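Local coordinates for protein hydrazine synthase subunit beta (Candidatus Kuenenia stuttgartiensis, PDB 5C2V) that forms part of the hydrazine synthase complex, which condenses nitric oxide with ammonium, and may modulate transport of the hydroxylamine intermediate, at residues B[35-40]-B[69-74]; B[100-105]-B[111-116]; B[323-328]-B[334-339]. All coordinates share one frame; numbering follows the deposited sequence.

Contact 1: B[35-40]-B[69-74]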
ATOM      1  N   HIS B  35      -1.671 -39.075 -52.616  1.00 78.59           N
ATOM      2  CA  HIS B  35      -2.329 -38.697 -53.866  1.00 73.94           C
ATOM      3  C   HIS B  35      -3.722 -39.313 -53.975  1.00 83.53           C
ATOM      4  O   HIS B  35      -4.152 -39.717 -55.057  1.00 62.26           O
ATOM      5  CB  HIS B  35      -1.472 -39.103 -55.066  1.00 68.68           C
ATOM      6  CG  HIS B  35      -0.044 -38.666 -54.961  1.00 96.70           C
ATOM      7  ND1 HIS B  35       0.378 -37.406 -55.330  1.00 92.04           N
ATOM      8  CD2 HIS B  35       1.057 -39.318 -54.524  1.00 97.58           C
ATOM      9  CE1 HIS B  35       1.677 -37.302 -55.126  1.00 95.68           C
ATOM     10  NE2 HIS B  35       2.117 -38.449 -54.637  1.00 91.96           N
ATOM     11  N   SER B  36      -4.419 -39.377 -52.845  1.00 85.56           N
ATOM     12  CA  SER B  36      -5.749 -39.973 -52.786  1.00 64.88           C
ATOM     13  C   SER B  36      -6.558 -39.395 -51.629  1.00 74.62           C
ATOM     14  O   SER B  36      -6.081 -38.531 -50.896  1.00 84.56           O
ATOM     15  CB  SER B  36      -5.647 -41.493 -52.648  1.00 73.99           C
ATOM     16  OG  SER B  36      -4.924 -41.851 -51.482  1.00 55.44           O
ATOM     17  N   VAL B  37      -7.786 -39.879 -51.472  1.00 74.58           N
ATOM     18  CA  VAL B  37      -8.661 -39.433 -50.394  1.00 56.63           C
ATOM     19  C   VAL B  37      -9.223 -40.623 -49.622  1.00 60.19           C
ATOM     20  O   VAL B  37      -9.817 -41.527 -50.207  1.00 67.86           O
ATOM     21  CB  VAL B  37      -9.828 -38.574 -50.923  1.00 46.17           C
ATOM     22  CG1 VAL B  37     -10.812 -38.264 -49.805  1.00 50.37           C
ATOM     23  CG2 VAL B  37      -9.307 -37.289 -51.551  1.00 46.34           C
ATOM     24  N   THR B  38      -9.031 -40.616 -48.307  1.00 55.29           N
ATOM     25  CA  THR B  38      -9.498 -41.699 -47.452  1.00 54.95           C
ATOM     26  C   THR B  38     -10.915 -41.446 -46.945  1.00 67.27           C
ATOM     27  O   THR B  38     -11.222 -40.364 -46.437  1.00 62.81           O
ATOM     28  CB  THR B  38      -8.561 -41.898 -46.244  1.00 46.83           C
ATOM     29  OG1 THR B  38      -7.223 -42.121 -46.705  1.00 68.51           O
ATOM     30  CG2 THR B  38      -9.009 -43.087 -45.405  1.00 52.15           C
ATOM     31  N   PHE B  39     -11.776 -42.450 -47.094  1.00 64.94           N
ATOM     32  CA  PHE B  39     -13.142 -42.382 -46.587  1.00 63.38           C
ATOM     33  C   PHE B  39     -13.232 -43.078 -45.234  1.00 68.95           C
ATOM     34  O   PHE B  39     -12.755 -44.202 -45.077  1.00 69.27           O
ATOM     35  CB  PHE B  39     -14.131 -43.027 -47.564  1.00 54.83           C
ATOM     36  CG  PHE B  39     -14.373 -42.232 -48.821  1.00 60.35           C
ATOM     37  CD1 PHE B  39     -13.630 -41.096 -49.109  1.00 70.33           C
ATOM     38  CD2 PHE B  39     -15.359 -42.621 -49.714  1.00 57.02           C
ATOM     39  CE1 PHE B  39     -13.860 -40.375 -50.266  1.00 71.62           C
ATOM     40  CE2 PHE B  39     -15.594 -41.903 -50.869  1.00 57.88           C
ATOM     41  CZ  PHE B  39     -14.845 -40.778 -51.146  1.00 66.84           C
ATOM     42  N   VAL B  40     -13.840 -42.413 -44.255  1.00 66.56           N
ATOM     43  CA  VAL B  40     -14.007 -43.007 -42.931  1.00 69.40           C
ATOM     44  C   VAL B  40     -15.458 -42.920 -42.462  1.00 79.72           C
ATOM     45  O   VAL B  40     -16.081 -41.866 -42.552  1.00 78.39           O
ATOM     46  CB  VAL B  40     -13.096 -42.326 -41.885  1.00 60.49           C
ATOM     47  CG1 VAL B  40     -13.311 -42.937 -40.508  1.00 70.92           C
ATOM     48  CG2 VAL B  40     -11.635 -42.441 -42.293  1.00 65.02           C
ATOM     49  N   LEU B  69     -17.770 -35.288 -53.966  1.00 83.29           N
ATOM     50  CA  LEU B  69     -16.653 -34.699 -53.239  1.00 68.38           C
ATOM     51  C   LEU B  69     -15.692 -33.993 -54.190  1.00 59.61           C
ATOM     52  O   LEU B  69     -15.078 -34.629 -55.048  1.00 79.02           O
ATOM     53  CB  LEU B  69     -15.907 -35.769 -52.440  1.00 58.42           C
ATOM     54  CG  LEU B  69     -14.692 -35.294 -51.641  1.00 60.00           C
ATOM     55  CD1 LEU B  69     -15.115 -34.356 -50.522  1.00 63.56           C
ATOM     56  CD2 LEU B  69     -13.914 -36.479 -51.090  1.00 53.72           C
ATOM     57  N   TYR B  70     -15.559 -32.680 -54.034  1.00 61.17           N
ATOM     58  CA  TYR B  70     -14.650 -31.905 -54.870  1.00 59.01           C
ATOM     59  C   TYR B  70     -13.295 -31.763 -54.187  1.00 65.19           C
ATOM     60  O   TYR B  70     -13.173 -31.090 -53.166  1.00 69.20           O
ATOM     61  CB  TYR B  70     -15.236 -30.525 -55.172  1.00 60.03           C
ATOM     62  CG  TYR B  70     -16.344 -30.525 -56.203  1.00 72.39           C
ATOM     63  CD1 TYR B  70     -17.556 -31.157 -55.953  1.00 65.29           C
ATOM     64  CD2 TYR B  70     -16.181 -29.882 -57.424  1.00 69.93           C
ATOM     65  CE1 TYR B  70     -18.571 -31.155 -56.892  1.00 75.35           C
ATOM     66  CE2 TYR B  70     -17.191 -29.875 -58.369  1.00 56.38           C
ATOM     67  CZ  TYR B  70     -18.382 -30.513 -58.098  1.00 73.25           C
ATOM     68  OH  TYR B  70     -19.390 -30.508 -59.035  1.00 69.72           O
ATOM     69  N   VAL B  71     -12.279 -32.391 -54.767  1.00 65.28           N
ATOM     70  CA  VAL B  71     -10.953 -32.439 -54.161  1.00 65.75           C
ATOM     71  C   VAL B  71      -9.990 -31.501 -54.879  1.00 66.86           C
ATOM     72  O   VAL B  71      -9.997 -31.417 -56.105  1.00 60.39           O
ATOM     73  CB  VAL B  71     -10.388 -33.875 -54.184  1.00 54.55           C
ATOM     74  CG1 VAL B  71      -9.063 -33.941 -53.452  1.00 63.44           C
ATOM     75  CG2 VAL B  71     -11.384 -34.846 -53.572  1.00 53.33           C
ATOM     76  N   CYS B  72      -9.163 -30.791 -54.117  1.00 66.86           N
ATOM     77  CA  CYS B  72      -8.188 -29.885 -54.711  1.00 74.83           C
ATOM     78  C   CYS B  72      -6.837 -30.557 -54.892  1.00 69.28           C
ATOM     79  O   CYS B  72      -6.143 -30.826 -53.917  1.00 61.39           O
ATOM     80  CB  CYS B  72      -8.019 -28.634 -53.848  1.00 61.89           C
ATOM     81  SG  CYS B  72      -9.259 -27.359 -54.112  1.00 57.23           S
ATOM     82  N   ASN B  73      -6.453 -30.792 -56.143  1.00 71.96           N
ATOM     83  CA  ASN B  73      -5.132 -31.328 -56.437  1.00 66.01           C
ATOM     84  C   ASN B  73      -4.178 -30.181 -56.735  1.00 70.99           C
ATOM     85  O   ASN B  73      -4.288 -29.507 -57.766  1.00 65.12           O
ATOM     86  CB  ASN B  73      -5.190 -32.305 -57.611  1.00 62.94           C
ATOM     87  CG  ASN B  73      -6.286 -33.341 -57.453  1.00 63.17           C
ATOM     88  OD1 ASN B  73      -6.149 -34.298 -56.689  1.00 55.04           O
ATOM     89  ND2 ASN B  73      -7.381 -33.160 -58.183  1.00 67.99           N
ATOM     90  N   ALA B  74      -3.235 -29.978 -55.821  1.00 63.56           N
ATOM     91  CA  ALA B  74      -2.379 -28.801 -55.828  1.00 62.61           C
ATOM     92  C   ALA B  74      -1.295 -28.854 -56.896  1.00 62.39           C
ATOM     93  O   ALA B  74      -1.107 -27.897 -57.649  1.00 64.65           O
ATOM     94  CB  ALA B  74      -1.750 -28.626 -54.464  1.00 62.19           C
TER
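Val37 and Phe39 meet Leu69 and Val71 where two neighbouring blades of a beta-propeller pack face against face. Strand 36-40 is part of the third strand of one blade. Strand 69-73 is part of the second strand of the next. The strand segments run at 141° to each other, with axes 9.3 Å apart, and no hydrogen bond links them. The contact is purely apolar.

The close part is a small group of branched carbons. Val37 uses both of its methyls. The first torsion of Val37 sets CG1 anti to the backbone N (chi1 173°) and CG2 anti to the carbonyl carbon, and this splits its reach between two partners. CG1 goes to Leu69, whose CD2 lies 3.8 Å from it. The Leu69 side chain also faces the Phe39 side chain, which comes from the opposite direction, and Leu69 CD2 is 4.0 Å from Phe39 CE1. The methyl approaches this ring obliquely. Val37 CG1 sits at the ring edge, in its plane, so Phe39 is flanked by carbons from both strands. Val82 of strand 78-83 touches both Phe39 and Leu69, and Phe28 meets Phe39 edge-to-face.

The contact loosens toward His35. This residue is partly exposed, and its side chain makes no contact with residues 69-74. Its ring is hydrogen-bonded to the backbone nitrogens of Gln56 and Tyr2.

At the Val71 side of the apolar group, the two valines come tip to tip: Val37 CG2 lies 3.8 Å from Val71 CG2 and 3.9 Å from Val71 CG1.

Contact 2: B[100-105]-B[111-116]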
ATOM      1  N   SER B 100      -5.511 -24.424 -53.081  1.00 79.55           N
ATOM      2  CA  SER B 100      -5.318 -24.814 -51.688  1.00 69.33           C
ATOM      3  C   SER B 100      -6.620 -25.023 -50.923  1.00 59.17           C
ATOM      4  O   SER B 100      -6.604 -25.444 -49.766  1.00 75.57           O
ATOM      5  CB  SER B 100      -4.457 -23.775 -50.970  1.00 55.40           C
ATOM      6  OG  SER B 100      -5.026 -22.484 -51.079  1.00 73.05           O
ATOM      7  N   GLY B 101      -7.744 -24.735 -51.566  1.00 68.14           N
ATOM      8  CA  GLY B 101      -9.027 -24.845 -50.899  1.00 54.95           C
ATOM      9  C   GLY B 101     -10.214 -24.687 -51.823  1.00 54.80           C
ATOM     10  O   GLY B 101     -10.131 -24.038 -52.871  1.00 51.85           O
ATOM     11  N   ILE B 102     -11.334 -25.269 -51.409  1.00 62.34           N
ATOM     12  CA  ILE B 102     -12.541 -25.288 -52.217  1.00 52.85           C
ATOM     13  C   ILE B 102     -13.780 -25.330 -51.324  1.00 55.80           C
ATOM     14  O   ILE B 102     -13.759 -25.958 -50.265  1.00 51.57           O
ATOM     15  CB  ILE B 102     -12.526 -26.492 -53.183  1.00 62.08           C
ATOM     16  CG1 ILE B 102     -13.697 -26.436 -54.164  1.00 70.09           C
ATOM     17  CG2 ILE B 102     -12.489 -27.811 -52.413  1.00 49.44           C
ATOM     18  CD1 ILE B 102     -13.550 -27.398 -55.319  1.00 65.21           C
ATOM     19  N   LYS B 103     -14.851 -24.656 -51.738  1.00 61.94           N
ATOM     20  CA  LYS B 103     -16.104 -24.703 -50.978  1.00 73.89           C
ATOM     21  C   LYS B 103     -17.346 -24.624 -51.859  1.00 60.72           C
ATOM     22  O   LYS B 103     -17.373 -23.899 -52.848  1.00 50.40           O
ATOM     23  CB  LYS B 103     -16.140 -23.587 -49.933  1.00 64.54           C
ATOM     24  CG  LYS B 103     -15.426 -23.953 -48.646  1.00 59.75           C
ATOM     25  CD  LYS B 103     -14.852 -22.747 -47.950  1.00 64.92           C
ATOM     26  CE  LYS B 103     -14.215 -23.147 -46.629  1.00 49.44           C
ATOM     27  NZ  LYS B 103     -14.756 -24.431 -46.116  1.00 66.03           N
ATOM     28  N   ILE B 104     -18.378 -25.371 -51.482  1.00 61.15           N
ATOM     29  CA  ILE B 104     -19.609 -25.427 -52.263  1.00 68.49           C
ATOM     30  C   ILE B 104     -20.627 -24.402 -51.769  1.00 55.86           C
ATOM     31  O   ILE B 104     -20.781 -24.199 -50.565  1.00 67.75           O
ATOM     32  CB  ILE B 104     -20.242 -26.834 -52.211  1.00 67.33           C
ATOM     33  CG1 ILE B 104     -19.162 -27.914 -52.329  1.00 59.04           C
ATOM     34  CG2 ILE B 104     -21.297 -26.993 -53.296  1.00 67.78           C
ATOM     35  CD1 ILE B 104     -18.435 -27.915 -53.655  1.00 49.59           C
ATOM     36  N   SER B 105     -21.315 -23.758 -52.707  1.00 60.05           N
ATOM     37  CA  SER B 105     -22.356 -22.788 -52.381  1.00 70.98           C
ATOM     38  C   SER B 105     -23.501 -23.458 -51.622  1.00 74.34           C
ATOM     39  O   SER B 105     -23.705 -24.666 -51.752  1.00 64.45           O
ATOM     40  CB  SER B 105     -22.877 -22.122 -53.658  1.00 62.36           C
ATOM     41  OG  SER B 105     -23.485 -23.070 -54.518  1.00 72.92           O
ATOM     42  N   ALA B 111     -19.159 -24.178 -56.979  1.00 62.95           N
ATOM     43  CA  ALA B 111     -17.986 -24.441 -56.159  1.00 56.20           C
ATOM     44  C   ALA B 111     -16.940 -23.356 -56.391  1.00 56.72           C
ATOM     45  O   ALA B 111     -16.704 -22.946 -57.523  1.00 69.50           O
ATOM     46  CB  ALA B 111     -17.412 -25.812 -56.468  1.00 51.74           C
ATOM     47  N   TYR B 112     -16.320 -22.891 -55.314  1.00 73.84           N
ATOM     48  CA  TYR B 112     -15.319 -21.838 -55.405  1.00 69.74           C
ATOM     49  C   TYR B 112     -13.956 -22.365 -54.985  1.00 57.12           C
ATOM     50  O   TYR B 112     -13.812 -22.987 -53.927  1.00 53.29           O
ATOM     51  CB  TYR B 112     -15.729 -20.639 -54.550  1.00 56.65           C
ATOM     52  CG  TYR B 112     -16.992 -19.970 -55.041  1.00 51.84           C
ATOM     53  CD1 TYR B 112     -18.242 -20.436 -54.656  1.00 52.23           C
ATOM     54  CD2 TYR B 112     -16.934 -18.881 -55.900  1.00 53.25           C
ATOM     55  CE1 TYR B 112     -19.399 -19.832 -55.108  1.00 44.41           C
ATOM     56  CE2 TYR B 112     -18.086 -18.270 -56.356  1.00 41.71           C
ATOM     57  CZ  TYR B 112     -19.316 -18.750 -55.958  1.00 46.17           C
ATOM     58  OH  TYR B 112     -20.465 -18.144 -56.410  1.00 52.64           O
ATOM     59  N   VAL B 113     -12.962 -22.117 -55.832  1.00 58.24           N
ATOM     60  CA  VAL B 113     -11.629 -22.678 -55.655  1.00 76.12           C
ATOM     61  C   VAL B 113     -10.568 -21.590 -55.529  1.00 65.27           C
ATOM     62  O   VAL B 113     -10.374 -20.799 -56.447  1.00 54.42           O
ATOM     63  CB  VAL B 113     -11.256 -23.594 -56.836  1.00 58.36           C
ATOM     64  CG1 VAL B 113     -10.044 -24.422 -56.492  1.00 59.86           C
ATOM     65  CG2 VAL B 113     -12.424 -24.492 -57.207  1.00 62.52           C
ATOM     66  N   ALA B 114      -9.870 -21.554 -54.399  1.00 53.88           N
ATOM     67  CA  ALA B 114      -8.837 -20.543 -54.195  1.00 70.09           C
ATOM     68  C   ALA B 114      -7.504 -20.997 -54.779  1.00 52.78           C
ATOM     69  O   ALA B 114      -6.971 -22.031 -54.381  1.00 56.51           O
ATOM     70  CB  ALA B 114      -8.688 -20.226 -52.715  1.00 70.65           C
ATOM     71  N   CYS B 115      -6.962 -20.228 -55.722  1.00 52.89           N
ATOM     72  CA  CYS B 115      -5.681 -20.596 -56.323  1.00 64.88           C
ATOM     73  C   CYS B 115      -4.530 -19.892 -55.607  1.00 56.25           C
ATOM     74  O   CYS B 115      -4.377 -18.677 -55.703  1.00 53.23           O
ATOM     75  CB  CYS B 115      -5.676 -20.267 -57.816  1.00 73.12           C
ATOM     76  SG  CYS B 115      -7.058 -20.999 -58.728  1.00 58.34           S
ATOM     77  N   SER B 116      -3.713 -20.677 -54.907  1.00 44.15           N
ATOM     78  CA  SER B 116      -2.766 -20.143 -53.929  1.00 55.42           C
ATOM     79  C   SER B 116      -1.356 -19.882 -54.452  1.00 51.76           C
ATOM     80  O   SER B 116      -0.468 -19.545 -53.669  1.00 61.44           O
ATOM     81  CB  SER B 116      -2.677 -21.084 -52.727  1.00 66.85           C
ATOM     82  OG  SER B 116      -2.246 -22.372 -53.120  1.00 63.40           O
TER
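Lys103 and Tyr112 form a hydrogen-bonded pair in the middle of an antiparallel beta hairpin. Two backbone bonds join them. Lys103 N gives its hydrogen to Tyr112 O at 2.9 Å, and the donor lies in the carbonyl plane. Tyr112 N returns a bond to Lys103 O, also 2.9 Å, with the donor tilted 20° from the Lys103 carbonyl plane. Further along, Ala114 N donates to Gly101 O, and Ser100 N reaches Ala114 O at 3.1 Å. CA-H...O contacts run between these bonds, as from Ile102 CA to Tyr112 O.

Apolar contacts fill the face that bears Ile102, Ile104, Ala111 and Val113. Ile102 and Val113 lie side by side and point the same way, with Ile102 CD1 3.6 Å from Val113 CG2. Ile104 brings its end toward Ala111, its partner across the strands: CG1 stands anti to the carbonyl carbon (chi1 -41°), and CD1 comes to 3.7 Å from Ala111 CB. On the other face, the Tyr112 ring presents its edge to Lys103 O and Ser105 CB.

Polar side chains sit at the two ends. Ser105 OG bonds to Asp107 in the connecting turn and to Thr110 N at the start of the next strand. Ser116 OG bonds to Trp98 O, and its side chain is about 8 Å from a bound calcium ion.

The hairpin is the first half of a four-stranded propeller blade. Ile102, Ile104 and Val113 lean on strand 68-73 of the blade before, Tyr112 and Ala114 on strand 144-149 of the blade after, and strand 122-127 continues the sheet beside strand 110-115.

Contact 3: B[323-328]-B[334-339]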
ATOM      1  N   SER B 323      -2.799 -30.369 -39.143  1.00 55.22           N
ATOM      2  CA  SER B 323      -2.946 -29.270 -40.091  1.00 70.69           C
ATOM      3  C   SER B 323      -4.398 -28.856 -40.345  1.00 63.52           C
ATOM      4  O   SER B 323      -4.651 -27.758 -40.843  1.00 56.07           O
ATOM      5  CB  SER B 323      -2.282 -29.642 -41.419  1.00 62.58           C
ATOM      6  OG  SER B 323      -2.696 -30.927 -41.851  1.00 74.71           O
ATOM      7  N   SER B 324      -5.347 -29.724 -40.010  1.00 50.72           N
ATOM      8  CA  SER B 324      -6.752 -29.437 -40.289  1.00 60.59           C
ATOM      9  C   SER B 324      -7.701 -30.040 -39.257  1.00 54.54           C
ATOM     10  O   SER B 324      -7.429 -31.096 -38.690  1.00 44.09           O
ATOM     11  CB  SER B 324      -7.126 -29.944 -41.685  1.00 45.92           C
ATOM     12  OG  SER B 324      -8.447 -29.568 -42.029  1.00 56.08           O
ATOM     13  N   VAL B 325      -8.818 -29.357 -39.023  1.00 43.94           N
ATOM     14  CA  VAL B 325      -9.836 -29.841 -38.096  1.00 51.22           C
ATOM     15  C   VAL B 325     -11.237 -29.692 -38.680  1.00 60.41           C
ATOM     16  O   VAL B 325     -11.472 -28.843 -39.541  1.00 53.40           O
ATOM     17  CB  VAL B 325      -9.782 -29.097 -36.744  1.00 42.20           C
ATOM     18  CG1 VAL B 325      -8.567 -29.531 -35.938  1.00 43.94           C
ATOM     19  CG2 VAL B 325      -9.786 -27.591 -36.964  1.00 45.31           C
ATOM     20  N   CYS B 326     -12.165 -30.520 -38.209  1.00 57.13           N
ATOM     21  CA  CYS B 326     -13.561 -30.402 -38.625  1.00 62.63           C
ATOM     22  C   CYS B 326     -14.508 -30.858 -37.520  1.00 57.31           C
ATOM     23  O   CYS B 326     -14.108 -31.567 -36.600  1.00 61.11           O
ATOM     24  CB  CYS B 326     -13.816 -31.205 -39.903  1.00 53.15           C
ATOM     25  SG  CYS B 326     -13.758 -32.999 -39.693  1.00 64.62           S
ATOM     26  N   LEU B 327     -15.768 -30.447 -37.618  1.00 60.01           N
ATOM     27  CA  LEU B 327     -16.760 -30.768 -36.597  1.00 72.55           C
ATOM     28  C   LEU B 327     -17.922 -31.589 -37.139  1.00 69.92           C
ATOM     29  O   LEU B 327     -18.260 -31.508 -38.321  1.00 55.52           O
ATOM     30  CB  LEU B 327     -17.306 -29.487 -35.964  1.00 66.56           C
ATOM     31  CG  LEU B 327     -16.421 -28.728 -34.977  1.00 63.93           C
ATOM     32  CD1 LEU B 327     -17.059 -27.398 -34.636  1.00 64.73           C
ATOM     33  CD2 LEU B 327     -16.201 -29.549 -33.721  1.00 41.37           C
ATOM     34  N   SER B 328     -18.532 -32.376 -36.261  1.00 56.10           N
ATOM     35  CA  SER B 328     -19.789 -33.040 -36.572  1.00 80.33           C
ATOM     36  C   SER B 328     -20.903 -31.996 -36.535  1.00 69.05           C
ATOM     37  O   SER B 328     -20.792 -31.004 -35.816  1.00 62.61           O
ATOM     38  CB  SER B 328     -20.064 -34.175 -35.582  1.00 67.04           C
ATOM     39  OG  SER B 328     -20.146 -33.687 -34.254  1.00 67.69           O
ATOM     40  N   CYS B 334     -14.953 -33.323 -32.466  1.00 70.79           N
ATOM     41  CA  CYS B 334     -13.999 -32.606 -33.305  1.00 73.35           C
ATOM     42  C   CYS B 334     -12.893 -33.539 -33.786  1.00 62.11           C
ATOM     43  O   CYS B 334     -12.248 -34.211 -32.985  1.00 50.36           O
ATOM     44  CB  CYS B 334     -13.394 -31.426 -32.544  1.00 71.31           C
ATOM     45  SG  CYS B 334     -12.189 -30.467 -33.494  1.00 61.28           S
ATOM     46  N   TYR B 335     -12.672 -33.572 -35.094  1.00 52.44           N
ATOM     47  CA  TYR B 335     -11.656 -34.443 -35.671  1.00 62.08           C
ATOM     48  C   TYR B 335     -10.463 -33.638 -36.170  1.00 55.52           C
ATOM     49  O   TYR B 335     -10.631 -32.604 -36.822  1.00 53.02           O
ATOM     50  CB  TYR B 335     -12.249 -35.272 -36.810  1.00 60.02           C
ATOM     51  CG  TYR B 335     -13.476 -36.057 -36.407  1.00 66.57           C
ATOM     52  CD1 TYR B 335     -13.361 -37.321 -35.843  1.00 59.59           C
ATOM     53  CD2 TYR B 335     -14.749 -35.531 -36.583  1.00 60.39           C
ATOM     54  CE1 TYR B 335     -14.480 -38.040 -35.469  1.00 78.07           C
ATOM     55  CE2 TYR B 335     -15.874 -36.243 -36.213  1.00 72.08           C
ATOM     56  CZ  TYR B 335     -15.734 -37.497 -35.656  1.00 77.32           C
ATOM     57  OH  TYR B 335     -16.851 -38.210 -35.286  1.00 65.42           O
ATOM     58  N   ALA B 336      -9.261 -34.118 -35.857  1.00 45.66           N
ATOM     59  CA  ALA B 336      -8.035 -33.434 -36.259  1.00 58.97           C
ATOM     60  C   ALA B 336      -7.127 -34.340 -37.089  1.00 64.62           C
ATOM     61  O   ALA B 336      -6.753 -35.428 -36.651  1.00 50.46           O
ATOM     62  CB  ALA B 336      -7.293 -32.925 -35.033  1.00 57.57           C
ATOM     63  N   ALA B 337      -6.769 -33.879 -38.285  1.00 56.41           N
ATOM     64  CA  ALA B 337      -5.946 -34.660 -39.204  1.00 62.75           C
ATOM     65  C   ALA B 337      -4.453 -34.443 -38.965  1.00 52.39           C
ATOM     66  O   ALA B 337      -3.949 -33.327 -39.079  1.00 57.30           O
ATOM     67  CB  ALA B 337      -6.303 -34.323 -40.645  1.00 48.41           C
ATOM     68  N   ASN B 338      -3.756 -35.529 -38.650  1.00 57.66           N
ATOM     69  CA  ASN B 338      -2.332 -35.507 -38.336  1.00 62.27           C
ATOM     70  C   ASN B 338      -1.483 -36.133 -39.441  1.00 53.73           C
ATOM     71  O   ASN B 338      -1.558 -37.348 -39.699  1.00 65.73           O
ATOM     72  CB  ASN B 338      -2.078 -36.226 -37.013  1.00 47.02           C
ATOM     73  CG  ASN B 338      -3.047 -35.802 -35.928  1.00 57.99           C
ATOM     74  OD1 ASN B 338      -3.411 -34.631 -35.828  1.00 52.74           O
ATOM     75  ND2 ASN B 338      -3.486 -36.759 -35.119  1.00 63.25           N
ATOM     76  N   TYR B 339      -0.679 -35.275 -40.070  1.00 48.86           N
ATOM     77  CA  TYR B 339       0.157 -35.606 -41.224  1.00 49.68           C
ATOM     78  C   TYR B 339       1.277 -36.596 -40.917  1.00 48.85           C
ATOM     79  O   TYR B 339       1.384 -37.638 -41.563  1.00 64.60           O
ATOM     80  CB  TYR B 339       0.758 -34.311 -41.793  1.00 45.91           C
ATOM     81  CG  TYR B 339       1.758 -34.494 -42.919  1.00 59.43           C
ATOM     82  CD1 TYR B 339       3.121 -34.590 -42.660  1.00 63.83           C
ATOM     83  CD2 TYR B 339       1.341 -34.542 -44.241  1.00 65.32           C
ATOM     84  CE1 TYR B 339       4.035 -34.750 -43.687  1.00 56.46           C
ATOM     85  CE2 TYR B 339       2.246 -34.702 -45.274  1.00 53.17           C
ATOM     86  CZ  TYR B 339       3.592 -34.805 -44.991  1.00 66.88           C
ATOM     87  OH  TYR B 339       4.497 -34.961 -46.017  1.00 58.33           O
TER
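Cys326 and Tyr335 face each other across the two strands of a hairpin, joined by backbone and side chain alike. The backbone bonds come first. Cys326 N donates to Tyr335 O at 2.9 Å, with the donor in the carbonyl plane. Tyr335 N answers to Cys326 O, also at 2.9 Å and nearly straight, with an N-H...O angle of 167°. Ala337 N bonds to Ser324 O in the same manner. The last link, from Ser323 N to Ala337 O, is bent and weak.

A sulfur-aromatic contact adds to the central pair. The Cys326 sulfur sits between its own backbone N and carbonyl carbon (chi1 70°), which turns it toward the tyrosine. SG is 4.0 Å from Tyr335 CB and 5.3 Å from the ring centroid, in an oblique position. Ile18 of strand 15-20 touches both residues.

Apolar contacts make up the opposite face of the sheet. Val325 CG1 meets Ala336 CB at 3.7 Å. Leu327 bends its end over Cys334, where its CD2 is 3.6 Å from Cys334 CB. Tyr269 of strand 267-272 covers Leu327 and Cys334 from the preceding blade.

Polar groups lie at both ends. Ser328 OG bonds to Asp330 within the turn, and Ser323 OG to Phe16 O of the first blade. Tyr339, just past the second strand, hydrogen-bonds through its hydroxyl to Gln47 of the gamma subunit and through its carbonyl to Arg44 of that subunit.

This antiparallel hairpin, with one neighbouring blade against each face, is characteristic of a beta-propeller. Here it belongs to the last blade, packed against the first blade of the chain, and so helps close the ring.

The three contacts come in series along the chain and lie on one beta-propeller of seven sheets. Contact 1 joins the first and second blades. Contact 2 lies within the third blade, and contact 3 within the last. The centres of contacts 1 and 2 are about 13 Å apart, and the two touch through strand 68-73. Its Leu69 and Val71 serve contact 1, while Tyr70 and Cys72 pack on the third blade at Ile102, with Cys72 SG 3.5 Å from Ile102 CB. The centre of contact 3 is about 15 Å from that of contact 1 and about 18 Å from that of contact 2, and it touches neither. Together they represent packing between blades and pairing within blades of the propeller that forms the beta subunit.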